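Long-range contacts in Cif-like 1 (Burkholderia cenocepacia, PDB 7JQY), which probably hydrolyses epoxides as a Cif-like enzyme of the alpha/beta hydrolase fold and assembles as an octamer: residues 56-61 / 193-198; 89-94 / 218-223; 96-101 / 126-131; 174-179 / 227-232. The protein carries 1 engineered substitution. One frame throughout, in Å; residues are numbered along the deposited sequence.

Interaction 1: residues 56-61 / 193-198; sequences GWPQTW and DFYKKR
Trp57 presents one corner of its indole to the flat of Phe194, a convex edge meeting a broad face. Trp57 CZ3 stands 3.8 Å above the Phe194 ring plane, over its centre, with the two planes at 86°: a T-shaped (edge-to-face) stack. Because CG of Trp57 is anti to the backbone N (chi1 -165°), the six-membered ring swings out toward the helix. The opposite face of Phe194 is filled by Arg198 NH1, so this ring is held between an indole corner and a guanidinium. Pro58, joined through a cis peptide, is a second bump. Its CB lies over one face of the Trp57 ring, while CD turns to the helix and comes 4.2 Å from CE1 of Tyr195, with Phe194 CD1 slightly farther away. Beyond Pro58, the phenol of Tyr195 reaches Gln59, whose NE2 donates to Tyr195 OH over 3.0 Å at 156°, almost within the amide plane. Gly56 N reaches Gln59 OE1 on a lone pair at 3.1 Å; Arg122 also donates to OE1, and Tyr195 OH has a further partner in Asp288. Gly56, Trp57 and Pro58 match the His-Gly-X-Pro loop of this family, and Trp57 N bonds the engineered Ser123. With both amide ends engaged, the rotation of Gln59 is fixed; the apolar interlock implies a contact made mainly by shape, with one directional polar bond between loop and helix.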
loop_
_atom_site.group_PDB
_atom_site.type_symbol
_atom_site.label_atom_id
_atom_site.label_comp_id
_atom_site.label_asym_id
_atom_site.label_seq_id
_atom_site.Cartn_x
_atom_site.Cartn_y
_atom_site.Cartn_z
ATOM N N GLY B 56 25.201 19.664 -2.666
ATOM C CA GLY B 56 25.063 18.783 -3.804
ATOM C C GLY B 56 23.869 17.853 -3.661
ATOM O O GLY B 56 22.868 18.178 -3.009
ATOM N N TRP B 57 23.974 16.691 -4.323
ATOM C CA TRP B 57 22.985 15.619 -4.279
ATOM C C TRP B 57 23.480 14.485 -3.392
ATOM O O TRP B 57 24.645 14.078 -3.502
ATOM C CB TRP B 57 22.697 15.069 -5.681
ATOM C CG TRP B 57 21.451 14.231 -5.735
ATOM C CD1 TRP B 57 20.195 14.642 -6.118
ATOM C CD2 TRP B 57 21.322 12.851 -5.368
ATOM N NE1 TRP B 57 19.305 13.599 -6.013
ATOM C CE2 TRP B 57 19.969 12.492 -5.551
ATOM C CE3 TRP B 57 22.219 11.883 -4.893
ATOM C CZ2 TRP B 57 19.493 11.207 -5.282
ATOM C CZ3 TRP B 57 21.746 10.611 -4.625
ATOM C CH2 TRP B 57 20.392 10.286 -4.821
ATOM N N PRO B 58 22.634 13.945 -2.493
ATOM C CA PRO B 58 21.261 14.366 -2.201
ATOM C C PRO B 58 21.221 15.259 -0.972
ATOM O O PRO B 58 20.944 14.771 0.120
ATOM C CB PRO B 58 20.553 13.045 -1.920
ATOM C CG PRO B 58 21.667 12.148 -1.309
ATOM C CD PRO B 58 23.015 12.792 -1.661
ATOM N N GLN B 59 21.492 16.547 -1.135
ATOM C CA GLN B 59 21.697 17.427 0.002
ATOM C C GLN B 59 20.839 18.680 -0.135
ATOM O O GLN B 59 20.149 18.892 -1.132
ATOM C CB GLN B 59 23.179 17.798 0.138
ATOM C CG GLN B 59 24.107 16.568 0.071
ATOM C CD GLN B 59 25.544 16.923 0.336
ATOM O OE1 GLN B 59 26.123 17.788 -0.336
ATOM N NE2 GLN B 59 26.128 16.279 1.334
ATOM N N THR B 60 20.867 19.484 0.923
ATOM C CA THR B 60 20.306 20.821 0.968
ATOM C C THR B 60 21.335 21.699 1.658
ATOM O O THR B 60 22.430 21.236 1.999
ATOM C CB THR B 60 18.978 20.860 1.737
ATOM O OG1 THR B 60 19.234 20.486 3.092
ATOM C CG2 THR B 60 17.933 19.939 1.119
ATOM N N TRP B 61 20.955 22.954 1.921
ATOM C CA TRP B 61 21.800 23.845 2.715
ATOM C C TRP B 61 22.205 23.210 4.038
ATOM O O TRP B 61 23.264 23.536 4.591
ATOM C CB TRP B 61 21.067 25.166 2.979
ATOM C CG TRP B 61 19.992 25.028 4.019
ATOM C CD1 TRP B 61 18.665 24.784 3.799
ATOM C CD2 TRP B 61 20.157 25.094 5.446
ATOM N NE1 TRP B 61 17.998 24.691 4.997
ATOM C CE2 TRP B 61 18.887 24.884 6.022
ATOM C CE3 TRP B 61 21.254 25.312 6.289
ATOM C CZ2 TRP B 61 18.685 24.888 7.400
ATOM C CZ3 TRP B 61 21.046 25.321 7.662
ATOM C CH2 TRP B 61 19.773 25.103 8.201
ATOM N N ASP B 193 20.990 4.668 2.370
ATOM C CA ASP B 193 21.955 3.692 1.885
ATOM C C ASP B 193 23.013 4.365 1.026
ATOM O O ASP B 193 24.215 4.131 1.207
ATOM C CB ASP B 193 21.255 2.594 1.093
ATOM C CG ASP B 193 22.174 1.416 0.820
ATOM O OD1 ASP B 193 22.310 0.556 1.719
ATOM O OD2 ASP B 193 22.774 1.372 -0.275
ATOM N N PHE B 194 22.581 5.230 0.102
ATOM C CA PHE B 194 23.535 5.967 -0.715
ATOM C C PHE B 194 24.547 6.697 0.163
ATOM O O PHE B 194 25.762 6.640 -0.085
ATOM C CB PHE B 194 22.783 6.949 -1.615
ATOM C CG PHE B 194 23.634 7.588 -2.653
ATOM C CD1 PHE B 194 24.407 8.696 -2.342
ATOM C CD2 PHE B 194 23.670 7.081 -3.943
ATOM C CE1 PHE B 194 25.215 9.290 -3.303
ATOM C CE2 PHE B 194 24.475 7.664 -4.910
ATOM C CZ PHE B 194 25.247 8.768 -4.590
ATOM N N TYR B 195 24.078 7.308 1.224
ATOM C CA TYR B 195 24.924 8.045 2.084
ATOM C C TYR B 195 25.877 7.204 2.885
ATOM O O TYR B 195 27.022 7.466 2.888
ATOM C CB TYR B 195 24.078 8.874 3.039
ATOM C CG TYR B 195 24.415 10.317 3.119
ATOM C CD1 TYR B 195 23.850 11.211 2.278
ATOM C CD2 TYR B 195 25.268 10.785 4.048
ATOM C CE1 TYR B 195 24.144 12.543 2.350
ATOM C CE2 TYR B 195 25.569 12.108 4.127
ATOM C CZ TYR B 195 24.994 12.981 3.273
ATOM O OH TYR B 195 25.272 14.294 3.348
ATOM N N LYS B 196 25.396 6.162 3.521
ATOM C CA LYS B 196 26.238 5.389 4.426
ATOM C C LYS B 196 27.300 4.594 3.680
ATOM O O LYS B 196 28.389 4.375 4.216
ATOM C CB LYS B 196 25.375 4.462 5.278
ATOM C CG LYS B 196 24.542 5.192 6.309
ATOM C CD LYS B 196 23.835 4.194 7.179
ATOM C CE LYS B 196 22.461 4.643 7.601
ATOM N NZ LYS B 196 22.054 3.901 8.835
ATOM N N LYS B 197 27.021 4.182 2.443
ATOM C CA LYS B 197 28.015 3.458 1.662
ATOM C C LYS B 197 29.226 4.321 1.326
ATOM O O LYS B 197 30.307 3.782 1.071
ATOM C CB LYS B 197 27.376 2.932 0.373
ATOM C CG LYS B 197 26.843 1.530 0.507
ATOM C CD LYS B 197 26.038 1.091 -0.692
ATOM C CE LYS B 197 25.787 -0.406 -0.598
ATOM N NZ LYS B 197 24.372 -0.704 -0.248
ATOM N N ARG B 198 29.082 5.643 1.351
ATOM C CA ARG B 198 30.158 6.552 0.984
ATOM C C ARG B 198 30.733 7.309 2.173
ATOM O O ARG B 198 31.671 8.093 1.997
ATOM C CB ARG B 198 29.658 7.545 -0.070
ATOM C CG ARG B 198 29.313 6.902 -1.414
ATOM C CD ARG B 198 28.409 7.834 -2.270
ATOM N NE ARG B 198 28.286 7.324 -3.632
ATOM C CZ ARG B 198 27.510 6.304 -3.982
ATOM N NH1 ARG B 198 26.762 5.679 -3.071
ATOM N NH2 ARG B 198 27.491 5.898 -5.245
#

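Interaction 2: residues 89-94 / 218-223; sequences SDKPLG and PGALRA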
loop_
_atom_site.group_PDB
_atom_site.type_symbol
_atom_site.label_atom_id
_atom_site.label_comp_id
_atom_site.label_asym_id
_atom_site.label_seq_id
_atom_site.Cartn_x
_atom_site.Cartn_y
_atom_site.Cartn_z
ATOM N N SER B 89 13.529 25.300 -2.439
ATOM C CA SER B 89 13.489 26.117 -3.637
ATOM C C SER B 89 12.453 25.584 -4.627
ATOM O O SER B 89 11.943 24.465 -4.496
ATOM C CB SER B 89 14.873 26.150 -4.278
ATOM O OG SER B 89 15.730 26.988 -3.521
ATOM N N ASP B 90 12.109 26.426 -5.604
ATOM C CA ASP B 90 11.179 26.015 -6.646
ATOM C C ASP B 90 11.774 24.882 -7.481
ATOM O O ASP B 90 12.993 24.686 -7.532
ATOM C CB ASP B 90 10.816 27.198 -7.542
ATOM C CG ASP B 90 9.812 28.134 -6.881
ATOM O OD1 ASP B 90 9.370 27.817 -5.749
ATOM O OD2 ASP B 90 9.493 29.181 -7.480
ATOM N N LYS B 91 10.888 24.132 -8.150
ATOM C CA LYS B 91 11.269 23.004 -9.000
ATOM C C LYS B 91 10.738 23.245 -10.408
ATOM O O LYS B 91 9.756 22.613 -10.829
ATOM C CB LYS B 91 10.743 21.678 -8.453
ATOM C CG LYS B 91 11.507 21.143 -7.249
ATOM C CD LYS B 91 10.801 21.509 -5.960
ATOM C CE LYS B 91 11.573 21.026 -4.737
ATOM N NZ LYS B 91 11.152 21.806 -3.528
ATOM N N PRO B 92 11.371 24.137 -11.175
ATOM C CA PRO B 92 10.888 24.406 -12.537
ATOM C C PRO B 92 11.131 23.242 -13.492
ATOM O O PRO B 92 11.734 22.231 -13.114
ATOM C CB PRO B 92 11.681 25.653 -12.953
ATOM C CG PRO B 92 12.900 25.625 -12.114
ATOM C CD PRO B 92 12.506 25.001 -10.804
ATOM N N LEU B 93 10.638 23.374 -14.728
ATOM C CA LEU B 93 10.776 22.312 -15.721
ATOM C C LEU B 93 12.236 22.107 -16.132
ATOM O O LEU B 93 12.703 20.967 -16.250
ATOM C CB LEU B 93 9.913 22.640 -16.937
ATOM C CG LEU B 93 10.028 21.756 -18.177
ATOM C CD1 LEU B 93 9.401 20.406 -17.924
ATOM C CD2 LEU B 93 9.373 22.444 -19.366
ATOM N N GLY B 94 12.964 23.194 -16.370
ATOM C CA GLY B 94 14.317 23.088 -16.863
ATOM C C GLY B 94 15.279 24.057 -16.210
ATOM O O GLY B 94 14.967 24.633 -15.165
ATOM N N PRO B 218 7.169 16.986 -3.301
ATOM C CA PRO B 218 6.689 16.938 -4.696
ATOM C C PRO B 218 7.673 17.575 -5.666
ATOM O O PRO B 218 8.054 18.737 -5.519
ATOM C CB PRO B 218 5.371 17.725 -4.640
ATOM C CG PRO B 218 4.915 17.601 -3.231
ATOM C CD PRO B 218 6.169 17.584 -2.398
ATOM N N GLY B 219 8.073 16.808 -6.679
ATOM C CA GLY B 219 8.992 17.309 -7.682
ATOM C C GLY B 219 10.470 17.252 -7.315
ATOM O O GLY B 219 11.319 17.460 -8.194
ATOM N N ALA B 220 10.811 17.001 -6.048
ATOM C CA ALA B 220 12.208 17.075 -5.632
ATOM C C ALA B 220 13.046 15.940 -6.218
ATOM O O ALA B 220 14.239 16.129 -6.475
ATOM C CB ALA B 220 12.306 17.084 -4.104
ATOM N N LEU B 221 12.467 14.750 -6.386
ATOM C CA LEU B 221 13.188 13.669 -7.056
ATOM C C LEU B 221 13.447 14.024 -8.511
ATOM O O LEU B 221 14.585 13.925 -8.995
ATOM C CB LEU B 221 12.390 12.368 -6.973
ATOM C CG LEU B 221 12.390 11.546 -5.693
ATOM C CD1 LEU B 221 11.559 10.296 -5.934
ATOM C CD2 LEU B 221 13.830 11.167 -5.268
ATOM N N ARG B 222 12.395 14.457 -9.220
ATOM C CA ARG B 222 12.521 14.807 -10.630
ATOM C C ARG B 222 13.579 15.877 -10.830
ATOM O O ARG B 222 14.481 15.730 -11.663
ATOM C CB ARG B 222 11.174 15.303 -11.184
ATOM C CG ARG B 222 11.322 16.036 -12.508
ATOM C CD ARG B 222 10.002 16.605 -13.052
ATOM N NE ARG B 222 9.527 17.760 -12.296
ATOM C CZ ARG B 222 10.085 18.964 -12.352
ATOM N NH1 ARG B 222 11.145 19.166 -13.124
ATOM N NH2 ARG B 222 9.583 19.972 -11.645
ATOM N N ALA B 223 13.491 16.958 -10.057
ATOM C CA ALA B 223 14.433 18.055 -10.219
ATOM C C ALA B 223 15.852 17.598 -9.920
ATOM O O ALA B 223 16.802 18.017 -10.591
ATOM C CB ALA B 223 14.052 19.219 -9.308
HETATM O O HOH W 1 8.608 20.359 -3.315
HETATM O O HOH W 2 12.069 18.461 -15.734
#
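Arg222 hooks the loop 89-94 by its backbone, two consecutive carbonyls lying at the edge of its guanidinium. Arg222 NH2 donates to Lys91 O at 2.8 Å, and Arg222 NH1 donates more directly to Pro92 O at 3.1 Å (159°). The carbonyls are met less ideally than the guanidinium: the donor stands well above the Lys91 carbonyl plane and is tilted from that of Pro92. A turn at chi3 (72°) bends the arginine chain toward the loop. Beside this grip, the methylenes of Lys91 run along the start of the helix: CG is 3.8 Å from Ala223 CB, and CE is 4.1 Å from Ala220 CB. The ammonium at the far end folds back on its own loop, Lys91 NZ donating to Ser89 O at 2.9 Å and also to Gly87 O, while a water relays NZ to Pro218 O. A second water joins Leu93 O to Arg222 NH1, the latter link being weak.

Further out, the shell belongs partly to a neighbour. Arg222 NE forms a salt bridge with Asp177 of the fifth subunit, which probably helps to orient the guanidinium, and Pro92 O has another donor in Tyr96 OH. Gly219 occupies the N-cap of helix 220-229, with backbone angles that suit glycine. The arrangement is one guanidinium bridging two consecutive main-chain carbonyls, joining a loop of the alpha/beta hydrolase core to the first turn of a helix in the inserted cap.

Interaction 3: residues 96-101 / 126-131; sequences YDKASM and VMVAYA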
loop_
_atom_site.group_PDB
_atom_site.type_symbol
_atom_site.label_atom_id
_atom_site.label_comp_id
_atom_site.label_asym_id
_atom_site.label_seq_id
_atom_site.Cartn_x
_atom_site.Cartn_y
_atom_site.Cartn_z
ATOM N N TYR B 96 18.517 23.023 -15.535
ATOM C CA TYR B 96 19.302 22.186 -14.640
ATOM C C TYR B 96 20.701 21.872 -15.173
ATOM O O TYR B 96 21.416 21.081 -14.551
ATOM C CB TYR B 96 18.541 20.893 -14.317
ATOM C CG TYR B 96 17.280 21.163 -13.525
ATOM C CD1 TYR B 96 16.021 20.999 -14.099
ATOM C CD2 TYR B 96 17.350 21.634 -12.217
ATOM C CE1 TYR B 96 14.878 21.257 -13.386
ATOM C CE2 TYR B 96 16.212 21.899 -11.496
ATOM C CZ TYR B 96 14.975 21.712 -12.086
ATOM O OH TYR B 96 13.832 21.986 -11.368
ATOM N N ASP B 97 21.097 22.453 -16.307
ATOM C CA ASP B 97 22.509 22.474 -16.682
ATOM C C ASP B 97 23.264 23.371 -15.714
ATOM O O ASP B 97 22.740 24.392 -15.258
ATOM C CB ASP B 97 22.691 22.977 -18.108
ATOM C CG ASP B 97 22.123 24.371 -18.298
ATOM O OD1 ASP B 97 20.882 24.493 -18.397
ATOM O OD2 ASP B 97 22.912 25.340 -18.310
ATOM N N LYS B 98 24.504 22.988 -15.397
ATOM C CA LYS B 98 25.192 23.641 -14.290
ATOM C C LYS B 98 25.545 25.091 -14.600
ATOM O O LYS B 98 25.556 25.930 -13.689
ATOM C CB LYS B 98 26.446 22.843 -13.921
ATOM C CG LYS B 98 26.162 21.368 -13.636
ATOM C CD LYS B 98 24.928 21.223 -12.735
ATOM C CE LYS B 98 24.323 19.830 -12.805
ATOM N NZ LYS B 98 23.715 19.487 -14.122
ATOM N N ALA B 99 25.830 25.415 -15.866
ATOM C CA ALA B 99 26.149 26.800 -16.213
ATOM C C ALA B 99 24.963 27.718 -15.934
ATOM O O ALA B 99 25.129 28.822 -15.403
ATOM C CB ALA B 99 26.577 26.902 -17.676
ATOM N N SER B 100 23.760 27.288 -16.301
ATOM C CA SER B 100 22.589 28.111 -16.033
ATOM C C SER B 100 22.294 28.189 -14.540
ATOM O O SER B 100 21.869 29.238 -14.046
ATOM C CB SER B 100 21.380 27.557 -16.784
ATOM O OG SER B 100 21.493 27.843 -18.165
ATOM N N MET B 101 22.529 27.102 -13.808
ATOM C CA MET B 101 22.326 27.132 -12.365
ATOM C C MET B 101 23.284 28.098 -11.690
ATOM O O MET B 101 22.938 28.699 -10.666
ATOM C CB MET B 101 22.490 25.728 -11.792
ATOM C CG MET B 101 21.393 24.801 -12.223
ATOM S SD MET B 101 21.552 23.170 -11.512
ATOM C CE MET B 101 21.606 23.547 -9.759
ATOM N N VAL B 126 29.721 21.948 -6.600
ATOM C CA VAL B 126 31.034 22.355 -7.069
ATOM C C VAL B 126 31.048 22.528 -8.583
ATOM O O VAL B 126 31.838 23.326 -9.104
ATOM C CB VAL B 126 32.109 21.368 -6.570
ATOM C CG1 VAL B 126 32.243 20.152 -7.493
ATOM C CG2 VAL B 126 33.427 22.095 -6.407
ATOM N N MET B 127 30.138 21.867 -9.304
ATOM C CA MET B 127 30.014 22.125 -10.734
ATOM C C MET B 127 29.403 23.497 -10.984
ATOM O O MET B 127 29.874 24.250 -11.848
ATOM C CB MET B 127 29.171 21.035 -11.398
ATOM C CG MET B 127 29.521 19.614 -10.968
ATOM S SD MET B 127 28.476 18.332 -11.707
ATOM C CE MET B 127 29.160 16.884 -10.911
ATOM N N VAL B 128 28.357 23.840 -10.232
ATOM C CA VAL B 128 27.802 25.188 -10.289
ATOM C C VAL B 128 28.852 26.217 -9.886
ATOM O O VAL B 128 29.029 27.246 -10.548
ATOM C CB VAL B 128 26.553 25.277 -9.394
ATOM C CG1 VAL B 128 25.853 26.621 -9.583
ATOM C CG2 VAL B 128 25.607 24.122 -9.689
ATOM N N ALA B 129 29.575 25.950 -8.797
ATOM C CA ALA B 129 30.576 26.908 -8.336
ATOM C C ALA B 129 31.670 27.110 -9.377
ATOM O O ALA B 129 32.130 28.238 -9.593
ATOM C CB ALA B 129 31.178 26.453 -7.006
ATOM N N TYR B 130 32.099 26.031 -10.041
ATOM C CA TYR B 130 33.106 26.178 -11.085
ATOM C C TYR B 130 32.562 26.976 -12.262
ATOM O O TYR B 130 33.232 27.883 -12.771
ATOM C CB TYR B 130 33.597 24.806 -11.559
ATOM C CG TYR B 130 34.423 24.909 -12.822
ATOM C CD1 TYR B 130 35.699 25.460 -12.796
ATOM C CD2 TYR B 130 33.917 24.487 -14.047
ATOM C CE1 TYR B 130 36.457 25.569 -13.953
ATOM C CE2 TYR B 130 34.659 24.597 -15.203
ATOM C CZ TYR B 130 35.929 25.139 -15.151
ATOM O OH TYR B 130 36.669 25.250 -16.304
ATOM N N ALA B 131 31.341 26.657 -12.701
ATOM C CA ALA B 131 30.721 27.394 -13.800
ATOM C C ALA B 131 30.520 28.857 -13.444
ATOM O O ALA B 131 30.579 29.721 -14.322
ATOM C CB ALA B 131 29.390 26.751 -14.187
#
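Val128 meets a flat group that is main chain, not ring: CG1 lies over the face of the Met101 carbonyl, 3.6 Å from its C and nearly as close to its O. A second peptide carbonyl, that of Lys98, has Ala131 over its face, with CB 4.0 Å from Lys98 O. The aromatic rings turn to other partners, Tyr96 to helix 220-229 and Tyr130 edge-to-face to Phe238. The Asp97 carboxylate is occupied at the helix start: Ser100 N reaches OD2 from above its plane as an N-cap bond, and Ser100 OG uses the syn lone pair of the same oxygen.

Small residues let the backbones come close, with CA of Ala99 only 5.2 Å from CA of Ala131. Ala131 CB rests on Ala99 CA at 3.8 Å. The branches of Val128 divide the work: CG1 (chi1 -173°) takes the Met101 carbonyl, while CG2 meets Met101 CE at 4.0 Å, the side chains crossing at about a right angle. Lys98 and Met127 instead run side by side in the same direction, CG of the lysine 3.8 Å from CB of the methionine. Bends at chi2 and chi4 then carry the ammonium back, and Lys98 NZ donates to Tyr96 O at 2.8 Å; Leu227 O and a salt bridge to Asp234 also hold this buried charge.

The contact pairs the first turn of helix 98-111 with helix 124-135, which begins at the probable nucleophile elbow with its engineered Ser123. Strand 140-146 lies beneath the latter helix, at Ala129 and Tyr130; helix 220-229 packs on Tyr96 and Met101, and helix 231-241 touches both segments, at Ala99 and Tyr130.

Interaction 4: residues 174-179 / 227-232; sequences QQRDIA and LYRAFP
Gln174 and Arg229 join the loop leading into helix 178-183, part of the probable cap inserted into the alpha/beta hydrolase fold, to the junction where helix 220-229 passes into helix 231-241, which packs on the core helices. One hydrogen bond crosses the contact. Gln174 NE2 donates to Tyr228 O at 3.1 Å (160°), within its own amide plane but tilted from that of the carbonyl. Phe231 N reaches the same oxygen from the opposite face, so Tyr228 O accepts from the loop and from the start of the next helix.

The van der Waals contacts follow the long side chains. Gln174, extended beyond CG, passes close to the junction, its NE2 3.8 Å from Phe231 CB. Arg229 CG lies 3.7 Å from Gln174 CA, and farther along its guanidinium is laid flat on the backbone of Arg176, with CA of that residue over its centre. Ala179 CB adds a contact at the edge of this guanidinium. Arg176 returns the gesture: Arg229 CD lies over one face of its guanidinium, and the two planar groups stand 69° apart.

The charges are organised by acids beyond these segments. Glu226 OE2 forms salt bridges with both Arg176 NE and Arg229 NH1, and Arg229 NH1 also pairs with Glu180; the arginines therefore gather round carboxylates, which probably offsets their like charge. Asp177 forms a salt bridge with Arg222 of the fifth subunit. The two guanidinium groups approach each other with Arg176 NE 4.2 Å from Arg229 NH1.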
loop_
_atom_site.group_PDB
_atom_site.type_symbol
_atom_site.label_atom_id
_atom_site.label_comp_id
_atom_site.label_asym_id
_atom_site.label_seq_id
_atom_site.Cartn_x
_atom_site.Cartn_y
_atom_site.Cartn_z
ATOM N N GLN B 174 19.707 8.924 -14.835
ATOM C CA GLN B 174 19.483 9.489 -16.156
ATOM C C GLN B 174 18.295 8.867 -16.875
ATOM O O GLN B 174 17.983 9.302 -17.986
ATOM C CB GLN B 174 20.749 9.357 -17.008
ATOM C CG GLN B 174 21.787 10.420 -16.713
ATOM C CD GLN B 174 23.135 10.113 -17.356
ATOM O OE1 GLN B 174 23.370 9.001 -17.812
ATOM N NE2 GLN B 174 24.025 11.093 -17.370
ATOM N N GLN B 175 17.611 7.898 -16.269
ATOM C CA GLN B 175 16.403 7.305 -16.851
ATOM C C GLN B 175 15.176 8.130 -16.440
ATOM O O GLN B 175 14.659 7.994 -15.325
ATOM C CB GLN B 175 16.266 5.850 -16.416
ATOM C CG GLN B 175 17.509 4.994 -16.679
ATOM C CD GLN B 175 18.037 5.137 -18.100
ATOM O OE1 GLN B 175 17.387 4.715 -19.061
ATOM N NE2 GLN B 175 19.209 5.749 -18.241
ATOM N N ARG B 176 14.688 8.971 -17.351
ATOM C CA ARG B 176 13.542 9.817 -17.045
ATOM C C ARG B 176 12.318 8.960 -16.738
ATOM O O ARG B 176 12.026 7.996 -17.450
ATOM C CB ARG B 176 13.254 10.765 -18.213
ATOM C CG ARG B 176 12.205 11.855 -17.894
ATOM C CD ARG B 176 12.216 12.977 -18.917
ATOM N NE ARG B 176 13.323 13.910 -18.724
ATOM C CZ ARG B 176 14.391 13.969 -19.517
ATOM N NH1 ARG B 176 14.492 13.147 -20.553
ATOM N NH2 ARG B 176 15.352 14.851 -19.283
ATOM N N ASP B 177 11.628 9.310 -15.650
ATOM C CA ASP B 177 10.403 8.666 -15.173
ATOM C C ASP B 177 10.647 7.314 -14.522
ATOM O O ASP B 177 9.990 6.975 -13.529
ATOM C CB ASP B 177 9.384 8.535 -16.308
ATOM C CG ASP B 177 9.214 9.826 -17.068
ATOM O OD1 ASP B 177 9.339 9.800 -18.307
ATOM O OD2 ASP B 177 8.968 10.873 -16.417
ATOM N N ILE B 178 11.577 6.521 -15.057
ATOM C CA ILE B 178 11.848 5.230 -14.436
ATOM C C ILE B 178 12.422 5.437 -13.042
ATOM O O ILE B 178 12.005 4.783 -12.076
ATOM C CB ILE B 178 12.808 4.390 -15.304
ATOM C CG1 ILE B 178 12.111 3.894 -16.573
ATOM C CG2 ILE B 178 13.358 3.231 -14.491
ATOM C CD1 ILE B 178 10.956 2.953 -16.315
ATOM N N ALA B 179 13.392 6.354 -12.924
ATOM C CA ALA B 179 14.023 6.641 -11.637
ATOM C C ALA B 179 13.010 7.159 -10.623
ATOM O O ALA B 179 13.001 6.725 -9.462
ATOM C CB ALA B 179 15.149 7.657 -11.831
ATOM N N LEU B 227 19.431 17.154 -12.836
ATOM C CA LEU B 227 20.829 17.556 -12.767
ATOM C C LEU B 227 21.715 16.530 -13.461
ATOM O O LEU B 227 22.634 16.892 -14.204
ATOM C CB LEU B 227 21.270 17.709 -11.310
ATOM C CG LEU B 227 20.429 18.615 -10.415
ATOM C CD1 LEU B 227 20.723 18.371 -8.926
ATOM C CD2 LEU B 227 20.738 20.028 -10.800
ATOM N N TYR B 228 21.422 15.242 -13.249
ATOM C CA TYR B 228 22.162 14.144 -13.863
ATOM C C TYR B 228 21.800 13.967 -15.332
ATOM O O TYR B 228 22.643 13.551 -16.135
ATOM C CB TYR B 228 21.897 12.848 -13.091
ATOM C CG TYR B 228 22.449 12.858 -11.675
ATOM C CD1 TYR B 228 23.635 12.208 -11.371
ATOM C CD2 TYR B 228 21.780 13.516 -10.643
ATOM C CE1 TYR B 228 24.153 12.216 -10.090
ATOM C CE2 TYR B 228 22.286 13.526 -9.355
ATOM C CZ TYR B 228 23.477 12.871 -9.086
ATOM O OH TYR B 228 23.998 12.875 -7.815
ATOM N N ARG B 229 20.549 14.251 -15.701
ATOM C CA ARG B 229 20.160 14.136 -17.098
ATOM C C ARG B 229 20.790 15.232 -17.940
ATOM O O ARG B 229 20.861 15.096 -19.165
ATOM C CB ARG B 229 18.644 14.148 -17.219
ATOM C CG ARG B 229 18.018 12.869 -16.719
ATOM C CD ARG B 229 16.632 13.108 -16.137
ATOM N NE ARG B 229 16.242 11.985 -15.291
ATOM C CZ ARG B 229 15.092 11.900 -14.633
ATOM N NH1 ARG B 229 14.192 12.889 -14.716
ATOM N NH2 ARG B 229 14.843 10.829 -13.883
ATOM N N ALA B 230 21.283 16.290 -17.303
ATOM C CA ALA B 230 21.994 17.369 -17.976
ATOM C C ALA B 230 23.503 17.131 -18.082
ATOM O O ALA B 230 24.204 17.996 -18.614
ATOM C CB ALA B 230 21.755 18.693 -17.246
ATOM N N PHE B 231 24.031 16.019 -17.556
ATOM C CA PHE B 231 25.480 15.787 -17.605
ATOM C C PHE B 231 26.077 15.887 -19.008
ATOM O O PHE B 231 27.120 16.546 -19.156
ATOM C CB PHE B 231 25.832 14.432 -16.971
ATOM C CG PHE B 231 25.928 14.463 -15.469
ATOM C CD1 PHE B 231 25.871 15.664 -14.773
ATOM C CD2 PHE B 231 26.023 13.284 -14.750
ATOM C CE1 PHE B 231 25.941 15.685 -13.384
ATOM C CE2 PHE B 231 26.097 13.295 -13.366
ATOM C CZ PHE B 231 26.054 14.493 -12.678
ATOM N N PRO B 232 25.497 15.292 -20.064
ATOM C CA PRO B 232 26.125 15.449 -21.393
ATOM C C PRO B 232 26.296 16.898 -21.811
ATOM O O PRO B 232 27.372 17.284 -22.292
ATOM C CB PRO B 232 25.169 14.700 -22.338
ATOM C CG PRO B 232 24.237 13.938 -21.491
ATOM C CD PRO B 232 24.489 14.216 -20.052
#

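In the fold
Burial and chemistry go together in these four contacts. Interactions 1 and 3 are buried: interaction 1 pairs rings and one hydrogen bond, interaction 3 aliphatic groups without a hydrogen bond; interactions 2 and 4 are partly buried, and rely on arginines, carbonyls and, in interaction 2, water. Interaction 3 joins two helices of the core, whereas interactions 1 and 2 fasten cap helices to core loops and interaction 4 joins a cap loop to the junction of helices 220-229 and 231-241. Helix 220-229 serves both interactions 2 and 4, whose centres are about 13 Å apart, and both touch the fifth subunit. Direct links bind the set: Trp57 packs on Tyr228, Ala223 on Tyr96, and Lys98 reaches Leu227.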